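Long-range contact in farnesyl diphosphate phosphatase YisP (Bacillus subtilis subsp. subtilis, PDB 3WE9), which hydrolyses farnesyl diphosphate to farnesol and diphosphate, a step involved in biofilm formation: residues L245-A250 with Y258-T263. Residues are numbered along the deposited sequence; the frame is centred on the assembly and turned at random.
Sequences LEKIRA and YHFALT
Lys-247 leaves the helix with CG anti to the backbone N (chi1 -177°), and every later torsion is close to trans, so the straight chain carries its ammonium across to the loop at Ala-261 and Leu-262. Phe-260 answers from the loop: its CB points at the helix, and a chi1 of -75° sets CG anti to its own carbonyl carbon, bringing the ring against the backbone of Lys-247 and Ile-248. The polar link is a single direct hydrogen bond, Lys-247 NZ to Ala-261 O at 2.8 Å, with the donor tilted 26° from the carbonyl plane. A water accepts from Ala-261 N at 3.2 Å and, weakly, from the same NZ, adding a second, looser bridge. NZ also makes a salt bridge to Glu-266, whose carboxylate accepts the backbone N-H of Thr-263, the N-cap residue of helix 264-271, as in the return half of a capping box; one lysine thus ties the loop carbonyl to the first turn of that helix. Replacing Lys-247 by a methionine would probably leave Ala-261 O without this donor and Glu-266 without this positive partner, loosening the run into the helix. Next to this link the contact is mostly van der Waals. Ile-248 CG1 rests 3.7 Å from Phe-260 CB, and the ring meets the helix backbone obliquely, its CD2 3.7 Å from Ile-248 CA and its CE2 3.9 Å from Lys-247 O. The contact lies at the protein surface, where the loop after helix 228-250 doubles back along the last turns of that helix. Leu-262 packs on Leu-240, Ala-243 and Val-244 farther up the same helix, Ile-248 also touches Trp-205 of helix 199-221, and the backbone of Phe-260 is hydrogen-bonded to Ser-166, just beyond helix 145-165.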
loop_
_atom_site.group_PDB
_atom_site.type_symbol
_atom_site.label_atom_id
_atom_site.label_comp_id
_atom_site.label_asym_id
_atom_site.label_seq_id
_atom_site.Cartn_x
_atom_site.Cartn_y
_atom_site.Cartn_z
ATOM N N LEU A 245 3.901 -0.817 11.978
ATOM C CA LEU A 245 3.075 -0.289 13.061
ATOM C C LEU A 245 3.758 -0.507 14.411
ATOM O O LEU A 245 3.718 0.359 15.290
ATOM C CB LEU A 245 1.700 -0.966 13.059
ATOM C CG LEU A 245 0.822 -0.634 11.846
ATOM C CD1 LEU A 245 -0.416 -1.506 11.840
ATOM C CD2 LEU A 245 0.450 0.846 11.879
ATOM N N GLU A 246 4.388 -1.665 14.579
ATOM C CA GLU A 246 5.076 -1.949 15.835
ATOM C C GLU A 246 6.282 -1.023 16.023
ATOM O O GLU A 246 6.543 -0.553 17.134
ATOM C CB GLU A 246 5.511 -3.417 15.877
ATOM C CG GLU A 246 4.345 -4.398 15.857
ATOM C CD GLU A 246 3.500 -4.361 17.131
ATOM O OE1 GLU A 246 2.971 -3.282 17.489
ATOM O OE2 GLU A 246 3.363 -5.424 17.781
ATOM N N LYS A 247 7.002 -0.739 14.940
ATOM C CA LYS A 247 8.167 0.140 15.015
ATOM C C LYS A 247 7.744 1.545 15.423
ATOM O O LYS A 247 8.391 2.197 16.248
ATOM C CB LYS A 247 8.896 0.200 13.665
ATOM C CG LYS A 247 10.175 1.045 13.705
ATOM C CD LYS A 247 10.954 1.009 12.395
ATOM C CE LYS A 247 12.249 1.816 12.515
ATOM N NZ LYS A 247 13.076 1.772 11.277
ATOM N N ILE A 248 6.652 2.015 14.831
ATOM C CA ILE A 248 6.136 3.341 15.140
ATOM C C ILE A 248 5.818 3.416 16.635
ATOM O O ILE A 248 6.147 4.399 17.300
ATOM C CB ILE A 248 4.863 3.641 14.302
ATOM C CG1 ILE A 248 5.238 3.681 12.812
ATOM C CG2 ILE A 248 4.240 4.967 14.744
ATOM C CD1 ILE A 248 4.055 3.824 11.857
ATOM N N ARG A 249 5.188 2.371 17.161
ATOM C CA ARG A 249 4.852 2.337 18.579
ATOM C C ARG A 249 6.132 2.350 19.412
ATOM O O ARG A 249 6.210 3.027 20.436
ATOM C CB ARG A 249 4.032 1.088 18.902
ATOM C CG ARG A 249 2.618 1.137 18.349
ATOM C CD ARG A 249 1.874 -0.176 18.559
ATOM N NE ARG A 249 0.504 -0.084 18.065
ATOM C CZ ARG A 249 -0.054 -0.960 17.238
ATOM N NH1 ARG A 249 0.639 -2.009 16.805
ATOM N NH2 ARG A 249 -1.301 -0.779 16.833
ATOM N N ALA A 250 7.129 1.599 18.953
ATOM C CA ALA A 250 8.421 1.500 19.627
ATOM C C ALA A 250 9.154 2.835 19.621
ATOM O O ALA A 250 9.960 3.124 20.508
ATOM C CB ALA A 250 9.283 0.430 18.948
ATOM N N TYR A 258 9.433 12.335 12.006
ATOM C CA TYR A 258 10.076 11.377 11.111
ATOM C C TYR A 258 9.083 10.531 10.333
ATOM O O TYR A 258 7.970 10.288 10.794
ATOM C CB TYR A 258 10.946 10.406 11.914
ATOM C CG TYR A 258 12.065 11.036 12.694
ATOM C CD1 TYR A 258 13.318 11.237 12.113
ATOM C CD2 TYR A 258 11.889 11.398 14.028
ATOM C CE1 TYR A 258 14.371 11.774 12.843
ATOM C CE2 TYR A 258 12.934 11.939 14.767
ATOM C CZ TYR A 258 14.172 12.121 14.167
ATOM O OH TYR A 258 15.212 12.637 14.898
ATOM N N HIS A 259 9.509 10.072 9.162
ATOM C CA HIS A 259 8.706 9.185 8.333
ATOM C C HIS A 259 9.249 7.796 8.667
ATOM O O HIS A 259 10.424 7.507 8.430
ATOM C CB HIS A 259 8.915 9.482 6.845
ATOM C CG HIS A 259 8.279 8.476 5.927
ATOM N ND1 HIS A 259 8.333 8.586 4.553
ATOM C CD2 HIS A 259 7.599 7.333 6.186
ATOM C CE1 HIS A 259 7.716 7.553 4.006
ATOM N NE2 HIS A 259 7.261 6.779 4.975
ATOM N N PHE A 260 8.401 6.940 9.223
ATOM C CA PHE A 260 8.832 5.600 9.599
ATOM C C PHE A 260 8.830 4.581 8.481
ATOM O O PHE A 260 7.880 4.487 7.716
ATOM C CB PHE A 260 7.979 5.079 10.753
ATOM C CG PHE A 260 8.315 5.705 12.064
ATOM C CD1 PHE A 260 8.157 7.072 12.256
ATOM C CD2 PHE A 260 8.840 4.937 13.093
ATOM C CE1 PHE A 260 8.518 7.671 13.454
ATOM C CE2 PHE A 260 9.202 5.525 14.290
ATOM C CZ PHE A 260 9.043 6.901 14.472
ATOM N N ALA A 261 9.913 3.816 8.403
ATOM C CA ALA A 261 10.065 2.772 7.400
ATOM C C ALA A 261 11.041 1.736 7.944
ATOM O O ALA A 261 11.909 2.060 8.757
ATOM C CB ALA A 261 10.592 3.363 6.096
ATOM N N LEU A 262 10.895 0.491 7.507
ATOM C CA LEU A 262 11.785 -0.571 7.959
ATOM C C LEU A 262 13.121 -0.449 7.232
ATOM O O LEU A 262 13.156 -0.148 6.036
ATOM C CB LEU A 262 11.173 -1.943 7.668
ATOM C CG LEU A 262 9.792 -2.268 8.251
ATOM C CD1 LEU A 262 9.308 -3.596 7.668
ATOM C CD2 LEU A 262 9.856 -2.332 9.778
ATOM N N THR A 263 14.218 -0.669 7.952
ATOM C CA THR A 263 15.543 -0.600 7.336
ATOM C C THR A 263 15.785 -1.926 6.623
ATOM O O THR A 263 15.045 -2.885 6.836
ATOM C CB THR A 263 16.646 -0.408 8.394
ATOM O OG1 THR A 263 16.668 -1.547 9.263
ATOM C CG2 THR A 263 16.387 0.848 9.212
HETATM O O HOH W 1 12.267 4.932 10.323
#